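Local atomic coordinates of mannose-6-phosphate isomerase (Helicobacter pylori, PDB entry 2QH5), a protein that probably makes GDP-mannose from mannose 1-phosphate and GTP, this chain being the N-terminal nucleotidyltransferase domain of a type 2 mannose-6-phosphate isomerase. Residues 54-59 and 79-84; 62-67 and 224-229; 152-157 and 184-189. All blocks are in the same frame, centred on the assembly; numbering follows the deposited sequence. Where two conformers were deposited one is given.

Interaction 1: residues 54-59 and 79-84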
# COMPACT_ATOMS: atom_id res chain seq x y z
N THR A 54 4.32 0.97 -12.57
CA THR A 54 3.26 0.57 -11.65
C THR A 54 3.13 -0.95 -11.63
O THR A 54 3.35 -1.62 -12.64
CB THR A 54 1.92 1.25 -11.99
OG1 THR A 54 2.13 2.66 -12.11
CG2 THR A 54 0.88 1.01 -10.89
N LEU A 55 2.85 -1.48 -10.44
CA LEU A 55 2.44 -2.86 -10.27
C LEU A 55 1.09 -2.82 -9.60
O LEU A 55 0.97 -2.40 -8.46
CB LEU A 55 3.43 -3.65 -9.40
CG LEU A 55 3.11 -5.13 -9.13
CD1 LEU A 55 2.85 -5.88 -10.42
CD2 LEU A 55 4.24 -5.81 -8.36
N ILE A 56 0.08 -3.25 -10.35
CA ILE A 56 -1.29 -3.32 -9.86
C ILE A 56 -1.52 -4.72 -9.32
O ILE A 56 -1.29 -5.71 -10.02
CB ILE A 56 -2.28 -3.07 -11.00
CG1 ILE A 56 -1.79 -1.89 -11.85
CG2 ILE A 56 -3.68 -2.90 -10.46
CD1 ILE A 56 -2.87 -0.99 -12.34
N VAL A 57 -1.92 -4.80 -8.06
CA VAL A 57 -2.27 -6.07 -7.50
C VAL A 57 -3.78 -6.14 -7.25
O VAL A 57 -4.32 -5.36 -6.49
CB VAL A 57 -1.35 -6.48 -6.29
CG1 VAL A 57 -0.55 -5.30 -5.76
CG2 VAL A 57 -2.11 -7.22 -5.20
N CYS A 58 -4.45 -7.03 -7.98
CA CYS A 58 -5.91 -7.18 -7.89
C CYS A 58 -6.32 -8.63 -7.99
O CYS A 58 -5.51 -9.49 -8.31
CB CYS A 58 -6.63 -6.36 -8.98
SG CYS A 58 -6.11 -6.69 -10.70
N ASN A 59 -7.59 -8.88 -7.71
CA ASN A 59 -8.18 -10.19 -7.93
C ASN A 59 -8.22 -10.50 -9.42
O ASN A 59 -8.47 -9.62 -10.24
CB ASN A 59 -9.59 -10.23 -7.35
CG ASN A 59 -10.08 -11.64 -7.14
OD1 ASN A 59 -10.41 -12.35 -8.09
ND2 ASN A 59 -10.12 -12.07 -5.88
N VAL A 79 3.37 -0.67 -17.14
CA VAL A 79 2.40 -1.17 -16.16
C VAL A 79 2.37 -2.70 -16.12
O VAL A 79 2.33 -3.36 -17.16
CB VAL A 79 0.97 -0.64 -16.47
CG1 VAL A 79 -0.01 -0.94 -15.32
CG2 VAL A 79 1.01 0.85 -16.77
N GLY A 80 2.37 -3.26 -14.91
CA GLY A 80 2.30 -4.70 -14.71
C GLY A 80 1.20 -5.04 -13.73
O GLY A 80 0.73 -4.17 -12.99
N PHE A 81 0.79 -6.30 -13.73
CA PHE A 81 -0.25 -6.79 -12.82
C PHE A 81 0.23 -7.97 -12.02
O PHE A 81 1.00 -8.79 -12.49
CB PHE A 81 -1.47 -7.25 -13.61
CG PHE A 81 -2.42 -6.15 -13.95
CD1 PHE A 81 -3.59 -5.99 -13.21
CD2 PHE A 81 -2.16 -5.29 -15.00
CE1 PHE A 81 -4.49 -4.98 -13.53
CE2 PHE A 81 -3.05 -4.27 -15.32
CZ PHE A 81 -4.22 -4.12 -14.59
N LEU A 82 -0.26 -8.06 -10.79
CA LEU A 82 -0.14 -9.27 -10.01
C LEU A 82 -1.55 -9.68 -9.67
O LEU A 82 -2.24 -9.00 -8.89
CB LEU A 82 0.68 -9.03 -8.75
CG LEU A 82 0.52 -10.09 -7.66
CD1 LEU A 82 1.11 -11.44 -8.07
CD2 LEU A 82 1.12 -9.61 -6.36
N LEU A 83 -1.97 -10.80 -10.24
CA LEU A 83 -3.34 -11.27 -10.08
C LEU A 83 -3.48 -12.24 -8.92
O LEU A 83 -2.64 -13.10 -8.68
CB LEU A 83 -3.86 -11.87 -11.38
CG LEU A 83 -3.74 -10.92 -12.57
CD1 LEU A 83 -4.34 -11.55 -13.81
CD2 LEU A 83 -4.42 -9.59 -12.28
N GLU A 84 -4.56 -12.08 -8.16
CA GLU A 84 -4.75 -12.94 -7.02
C GLU A 84 -5.96 -13.85 -7.20
O GLU A 84 -7.03 -13.41 -7.64
CB GLU A 84 -4.84 -12.11 -5.74
CG GLU A 84 -3.57 -11.27 -5.50
CD GLU A 84 -3.42 -10.78 -4.08
OE1 GLU A 84 -2.37 -11.10 -3.46
OE2 GLU A 84 -4.34 -10.09 -3.58
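Ile56 and Phe81, paired on neighbouring parallel strands, point their side chains the same way and lie side by side, with Ile56 CB over one face of the Phe81 ring in a CH-pi contact, 4.0 Å from the ring centroid. Ile56 CG2 reaches towards the rim atom Phe81 CE1, while CG1, anti to the carbonyl carbon (chi1 -43°), turns back to meet Val79 CG1 at 4.0 Å. Cys58 takes the ring from another direction: its SG lies in the ring plane at the edge, 3.6 Å from Phe81 CD1, a sulfur-aromatic contact. With chi1 at 55°, Cys58 SG sits between the backbone N and the carbonyl carbon, and it also meets Leu83 CD2 at 3.7 Å. Beneath these side chains the backbones zip together in regular parallel ladder fashion. Ile56 gives its N-H to Gly80 O and receives that of Leu82 on its own O (Leu82 N to Ile56 O 2.7 Å); Cys58 does likewise between Leu82 O and Glu84 N, and at the N-terminal end of the pair Gly80 N donates to Thr54 O. The strands are the two arms of a beta-alpha-beta unit in the Rossmann-like nucleotidyltransferase domain of the GT-A clan, with helix 63-69 on the crossover. On the face carrying Leu55, Val57 and Leu82, Val57 CB packs on Leu82 CD2 at 4.0 Å, and Leu55 CD1 lies over the backbone at Phe81. Further out, Phe44 of helix 39-48 covers Thr54, Ile56 and Val79, Tyr63 meets Phe81 edge-to-face, and Met100 touches Leu55 and Leu82. Strand 5-10 flanks 54-59, bonding Leu55 and Val57 through Leu9, and Asn59 OD1 turns to Lys61 N.

Interaction 2: residues 62-67 and 224-229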
# COMPACT_ATOMS: atom_id res chain seq x y z
N HIS A 62 -11.17 -9.48 -11.55
CA HIS A 62 -11.35 -8.08 -11.96
C HIS A 62 -10.25 -7.57 -12.88
O HIS A 62 -10.25 -6.39 -13.22
CB HIS A 62 -11.49 -7.16 -10.74
CG HIS A 62 -12.31 -7.74 -9.64
ND1 HIS A 62 -11.81 -7.95 -8.37
CD2 HIS A 62 -13.59 -8.19 -9.62
CE1 HIS A 62 -12.75 -8.50 -7.61
NE2 HIS A 62 -13.84 -8.65 -8.34
N TYR A 63 -9.34 -8.45 -13.30
CA TYR A 63 -8.22 -8.03 -14.15
C TYR A 63 -8.70 -7.17 -15.31
O TYR A 63 -8.27 -6.02 -15.46
CB TYR A 63 -7.41 -9.23 -14.66
CG TYR A 63 -6.41 -8.84 -15.74
CD1 TYR A 63 -6.61 -9.18 -17.07
CD2 TYR A 63 -5.28 -8.11 -15.42
CE1 TYR A 63 -5.70 -8.79 -18.06
CE2 TYR A 63 -4.36 -7.73 -16.39
CZ TYR A 63 -4.57 -8.07 -17.70
OH TYR A 63 -3.66 -7.69 -18.65
N PHE A 64 -9.61 -7.71 -16.11
CA PHE A 64 -10.07 -7.05 -17.33
C PHE A 64 -10.91 -5.80 -17.07
O PHE A 64 -10.92 -4.87 -17.88
CB PHE A 64 -10.81 -8.04 -18.24
CG PHE A 64 -9.93 -9.15 -18.73
CD1 PHE A 64 -9.16 -9.00 -19.89
CD2 PHE A 64 -9.84 -10.35 -18.01
CE1 PHE A 64 -8.34 -10.03 -20.33
CE2 PHE A 64 -9.02 -11.39 -18.43
CZ PHE A 64 -8.26 -11.23 -19.61
N LEU A 65 -11.60 -5.78 -15.93
CA LEU A 65 -12.26 -4.58 -15.44
C LEU A 65 -11.23 -3.46 -15.14
O LEU A 65 -11.38 -2.32 -15.60
CB LEU A 65 -13.09 -4.91 -14.19
CG LEU A 65 -13.93 -3.81 -13.53
CD1 LEU A 65 -14.78 -3.08 -14.55
CD2 LEU A 65 -14.81 -4.42 -12.44
N ALA A 66 -10.18 -3.81 -14.40
CA ALA A 66 -9.10 -2.89 -14.06
C ALA A 66 -8.39 -2.37 -15.31
O ALA A 66 -8.20 -1.16 -15.47
CB ALA A 66 -8.11 -3.58 -13.14
N LEU A 67 -8.02 -3.29 -16.20
CA LEU A 67 -7.28 -2.98 -17.42
C LEU A 67 -8.10 -2.06 -18.33
O LEU A 67 -7.54 -1.22 -19.04
CB LEU A 67 -6.93 -4.27 -18.15
CG LEU A 67 -5.57 -4.48 -18.82
CD1 LEU A 67 -5.75 -5.53 -19.91
CD2 LEU A 67 -4.94 -3.22 -19.41
N TYR A 224 1.84 -13.75 -20.80
CA TYR A 224 2.26 -12.68 -21.71
C TYR A 224 1.22 -12.38 -22.77
O TYR A 224 1.22 -11.31 -23.36
CB TYR A 224 3.61 -13.01 -22.34
CG TYR A 224 4.76 -12.86 -21.38
CD1 TYR A 224 5.38 -11.63 -21.21
CD2 TYR A 224 5.23 -13.95 -20.64
CE1 TYR A 224 6.44 -11.47 -20.32
CE2 TYR A 224 6.29 -13.80 -19.75
CZ TYR A 224 6.89 -12.56 -19.59
OH TYR A 224 7.94 -12.38 -18.72
N PHE A 225 0.32 -13.33 -23.00
CA PHE A 225 -0.89 -13.08 -23.76
C PHE A 225 -1.77 -12.13 -22.92
O PHE A 225 -1.41 -11.82 -21.78
CB PHE A 225 -1.62 -14.39 -24.11
CG PHE A 225 -1.89 -15.28 -22.92
CD1 PHE A 225 -0.92 -16.17 -22.46
CD2 PHE A 225 -3.10 -15.22 -22.25
CE1 PHE A 225 -1.16 -16.97 -21.37
CE2 PHE A 225 -3.34 -16.02 -21.15
CZ PHE A 225 -2.37 -16.89 -20.71
N PHE A 226 -2.89 -11.69 -23.47
CA PHE A 226 -3.63 -10.53 -22.96
C PHE A 226 -2.81 -9.28 -23.25
O PHE A 226 -3.13 -8.19 -22.77
CB PHE A 226 -3.91 -10.59 -21.45
CG PHE A 226 -4.61 -11.84 -20.99
CD1 PHE A 226 -5.64 -12.40 -21.74
CD2 PHE A 226 -4.26 -12.44 -19.79
CE1 PHE A 226 -6.29 -13.55 -21.30
CE2 PHE A 226 -4.90 -13.58 -19.34
CZ PHE A 226 -5.92 -14.14 -20.10
N GLU A 227 -1.76 -9.46 -24.05
CA GLU A 227 -0.75 -8.44 -24.37
C GLU A 227 0.13 -7.97 -23.20
O GLU A 227 1.36 -8.01 -23.32
CB GLU A 227 -1.34 -7.27 -25.17
CG GLU A 227 -1.96 -7.67 -26.51
CD GLU A 227 -1.01 -8.43 -27.44
OE1 GLU A 227 0.18 -8.62 -27.09
OE2 GLU A 227 -1.45 -8.84 -28.53
N LYS A 228 -0.48 -7.54 -22.10
CA LYS A 228 0.25 -7.23 -20.87
C LYS A 228 0.89 -8.48 -20.26
O LYS A 228 0.28 -9.56 -20.25
CB LYS A 228 -0.67 -6.61 -19.83
CG LYS A 228 -1.04 -5.17 -20.06
CD LYS A 228 0.06 -4.22 -19.61
CE LYS A 228 -0.34 -2.79 -19.90
NZ LYS A 228 0.78 -2.03 -20.50
N LYS A 229 2.11 -8.33 -19.76
CA LYS A 229 2.72 -9.33 -18.90
C LYS A 229 1.99 -9.30 -17.57
O LYS A 229 1.79 -8.24 -16.99
CB LYS A 229 4.21 -9.06 -18.69
CG LYS A 229 4.88 -9.97 -17.65
CD LYS A 229 6.32 -9.52 -17.37
CE LYS A 229 6.99 -10.41 -16.33
NZ LYS A 229 8.25 -9.81 -15.78
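The ring of Phe64 turns its edge to the face of Phe226, a T-shaped pair with planes at 88° and centroids 4.9 Å apart. This aromatic cluster, completed by Tyr63, joins the first turn of helix 63-69, the crossover helix of a beta-alpha-beta unit, to the loop between strands 221-223 and 230-233. The tight part is narrow. Phe64 CZ stands 3.4 Å above the plane of Phe226, displaced towards the rim, and comes within 3.5 Å of Phe226 CE1. The opposite face of Phe226 is covered by its neighbour Phe225, whose CD2 lies over the ring centre, so the ring is held between two phenylalanines. This closely packed Phe64-Phe226 pair is also the solvent-exposed one. Tyr63 is the buried member: with CG anti to the backbone N (chi1 170°) its ring extends from the helix towards the loop and meets the Phe226 ring obliquely, while Leu83 of strand 78-84 packs against it. The loose part is the touch between Leu67 and Lys228, with Leu67 CD2 4.4 Å from Lys228 CG. Across the interface the two backbones stay well apart, with Phe64 CA and Phe226 CA 9.2 Å from each other, and the link between helix and loop is made by side chains without hydrogen bonds. Lys228 turns its CB and CG to the tyrosine, crossing it at about a right angle, before its bent chain leads the amine away. Tyr63 OH is thereby buried without a polar partner in the model, 3.4 Å from Lys228 CB.

Interaction 3: residues 152-157 and 184-189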
# COMPACT_ATOMS: atom_id res chain seq x y z
N PHE A 152 -9.78 1.95 12.01
CA PHE A 152 -8.52 2.51 11.53
C PHE A 152 -7.30 2.19 12.40
O PHE A 152 -7.44 1.74 13.54
CB PHE A 152 -8.64 4.03 11.36
CG PHE A 152 -9.23 4.45 10.06
CD1 PHE A 152 -8.58 4.19 8.86
CD2 PHE A 152 -10.44 5.13 10.02
CE1 PHE A 152 -9.13 4.58 7.65
CE2 PHE A 152 -11.00 5.53 8.81
CZ PHE A 152 -10.34 5.26 7.63
N GLY A 153 -6.12 2.43 11.83
CA GLY A 153 -4.86 2.35 12.56
C GLY A 153 -4.51 3.70 13.15
O GLY A 153 -4.72 4.75 12.54
N TYR A 154 -3.97 3.68 14.37
CA TYR A 154 -3.63 4.90 15.07
C TYR A 154 -2.13 5.04 15.19
O TYR A 154 -1.45 4.16 15.73
CB TYR A 154 -4.27 4.92 16.46
CG TYR A 154 -5.73 5.33 16.47
CD1 TYR A 154 -6.70 4.57 15.82
CD2 TYR A 154 -6.14 6.49 17.14
CE1 TYR A 154 -8.04 4.95 15.83
CE2 TYR A 154 -7.47 6.87 17.15
CZ TYR A 154 -8.41 6.10 16.50
OH TYR A 154 -9.73 6.48 16.51
N ILE A 155 -1.61 6.15 14.67
CA ILE A 155 -0.20 6.49 14.81
C ILE A 155 -0.04 7.54 15.91
O ILE A 155 -0.61 8.63 15.82
CB ILE A 155 0.40 7.07 13.50
CG1 ILE A 155 0.11 6.16 12.31
CG2 ILE A 155 1.89 7.28 13.66
CD1 ILE A 155 0.33 6.83 10.97
N GLU A 156 0.73 7.21 16.95
CA GLU A 156 1.09 8.21 17.95
C GLU A 156 2.33 8.95 17.49
O GLU A 156 3.40 8.37 17.37
CB GLU A 156 1.35 7.60 19.32
CG GLU A 156 1.62 8.67 20.39
CD GLU A 156 1.69 8.12 21.80
OE1 GLU A 156 2.19 8.84 22.70
OE2 GLU A 156 1.25 6.98 22.04
N SER A 157 2.17 10.24 17.22
CA SER A 157 3.31 11.07 16.87
C SER A 157 3.14 12.46 17.48
O SER A 157 2.29 13.25 17.04
CB SER A 157 3.50 11.15 15.36
OG SER A 157 3.09 12.40 14.86
N PHE A 184 -2.22 12.34 17.84
CA PHE A 184 -2.65 11.08 17.24
C PHE A 184 -3.21 11.28 15.84
O PHE A 184 -4.02 12.18 15.60
CB PHE A 184 -3.66 10.37 18.13
CG PHE A 184 -3.04 9.45 19.13
CD1 PHE A 184 -2.78 9.87 20.42
CD2 PHE A 184 -2.70 8.15 18.77
CE1 PHE A 184 -2.20 9.02 21.35
CE2 PHE A 184 -2.12 7.28 19.69
CZ PHE A 184 -1.87 7.72 20.98
N TYR A 185 -2.78 10.42 14.92
CA TYR A 185 -3.20 10.49 13.52
C TYR A 185 -3.79 9.15 13.06
O TYR A 185 -3.43 8.09 13.57
CB TYR A 185 -2.01 10.84 12.62
CG TYR A 185 -1.33 12.17 12.88
CD1 TYR A 185 -1.50 13.24 12.00
CD2 TYR A 185 -0.47 12.34 13.96
CE1 TYR A 185 -0.86 14.46 12.22
CE2 TYR A 185 0.17 13.56 14.19
CZ TYR A 185 -0.03 14.61 13.32
OH TYR A 185 0.61 15.80 13.55
N PHE A 186 -4.72 9.22 12.11
CA PHE A 186 -5.19 8.02 11.41
C PHE A 186 -4.10 7.57 10.46
O PHE A 186 -3.53 8.38 9.72
CB PHE A 186 -6.45 8.31 10.59
CG PHE A 186 -7.72 8.36 11.40
CD1 PHE A 186 -7.98 7.41 12.38
CD2 PHE A 186 -8.68 9.34 11.15
CE1 PHE A 186 -9.17 7.44 13.12
CE2 PHE A 186 -9.86 9.39 11.88
CZ PHE A 186 -10.10 8.44 12.86
N ASN A 187 -3.81 6.28 10.47
CA ASN A 187 -2.95 5.71 9.44
C ASN A 187 -3.67 5.71 8.10
O ASN A 187 -4.79 5.19 7.98
CB ASN A 187 -2.50 4.31 9.82
CG ASN A 187 -1.68 3.65 8.73
OD1 ASN A 187 -0.97 4.33 7.98
ND2 ASN A 187 -1.78 2.34 8.63
N SER A 188 -3.03 6.28 7.08
CA SER A 188 -3.64 6.40 5.77
C SER A 188 -3.72 5.06 5.07
O SER A 188 -4.57 4.86 4.20
CB SER A 188 -2.85 7.38 4.90
OG SER A 188 -1.64 6.79 4.47
N GLY A 189 -2.85 4.14 5.45
CA GLY A 189 -2.76 2.85 4.78
C GLY A 189 -1.78 2.89 3.62
O GLY A 189 -1.45 1.85 3.07
O HOH W 1 -5.18 2.26 9.19
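Ile155 and Tyr185 exchange two backbone hydrogen bonds (Ile155 N to Tyr185 O 2.9 Å) as the hydrogen-bonded pair of an antiparallel ladder within the mixed sheet of this nucleotidyltransferase domain. Gly153 O takes a third, from Asn187 N at 2.7 Å, nearly straight at the hydrogen (175°) but with the donor above the carbonyl plane. Gly153 N and Asn187 O are bridged by water 1 instead, which accepts from the first and donates to the second at 3.2 Å. The non-hydrogen-bonded pairs carry aromatic packing. Phe186 presents its edge to the face of Tyr154, and Phe152 CD2 lies over one of its faces, which makes the three rings a cluster. Tyr154 OH, 3.6 Å from Phe186 CE1, has a weak hydrogen bond to Asn149 O. Glu156 runs extended, CG anti to the backbone N (chi1 -176°), and lays CG over the face of Phe184 in a CH-pi contact; its carboxylate goes on to a salt bridge between OE2 and Arg165. Phe178 stacks on Phe184. On the face carrying Ile155 and Tyr185, Ile155 CD1 packs on Asn187 CA at 3.8 Å, and Met259 of strand 257-261 touches both Ile155 and Tyr185. Where the chain turns a corner, Asn187 makes an Asx turn: its OD1 accepts from Gly189 N at 3.2 Å, the donor lying well above the plane of the side-chain carbonyl and not on a lone pair.

Overall arrangement
Interactions 1 and 3 are both buried strand pairings within one mixed sheet, on opposite sides of the chain's centre with their own centres about 26 Å apart; the first is parallel, the second antiparallel. Both are held by backbone hydrogen bonds, five in interaction 1 and three in interaction 3, but the aliphatic, sulfur and single-ring packing of the first gives way to an aromatic cluster and a bridging water in the other. Interaction 2 lies at the surface and rests on side chains alone. It touches interaction 1, where Tyr63 and Ala66 pack on Phe81; its helix lies between those two strands in the chain. Interaction 3 is remote from interaction 2, about 18 Å between nearest atoms, although nested within the chain loop that interaction 2 closes.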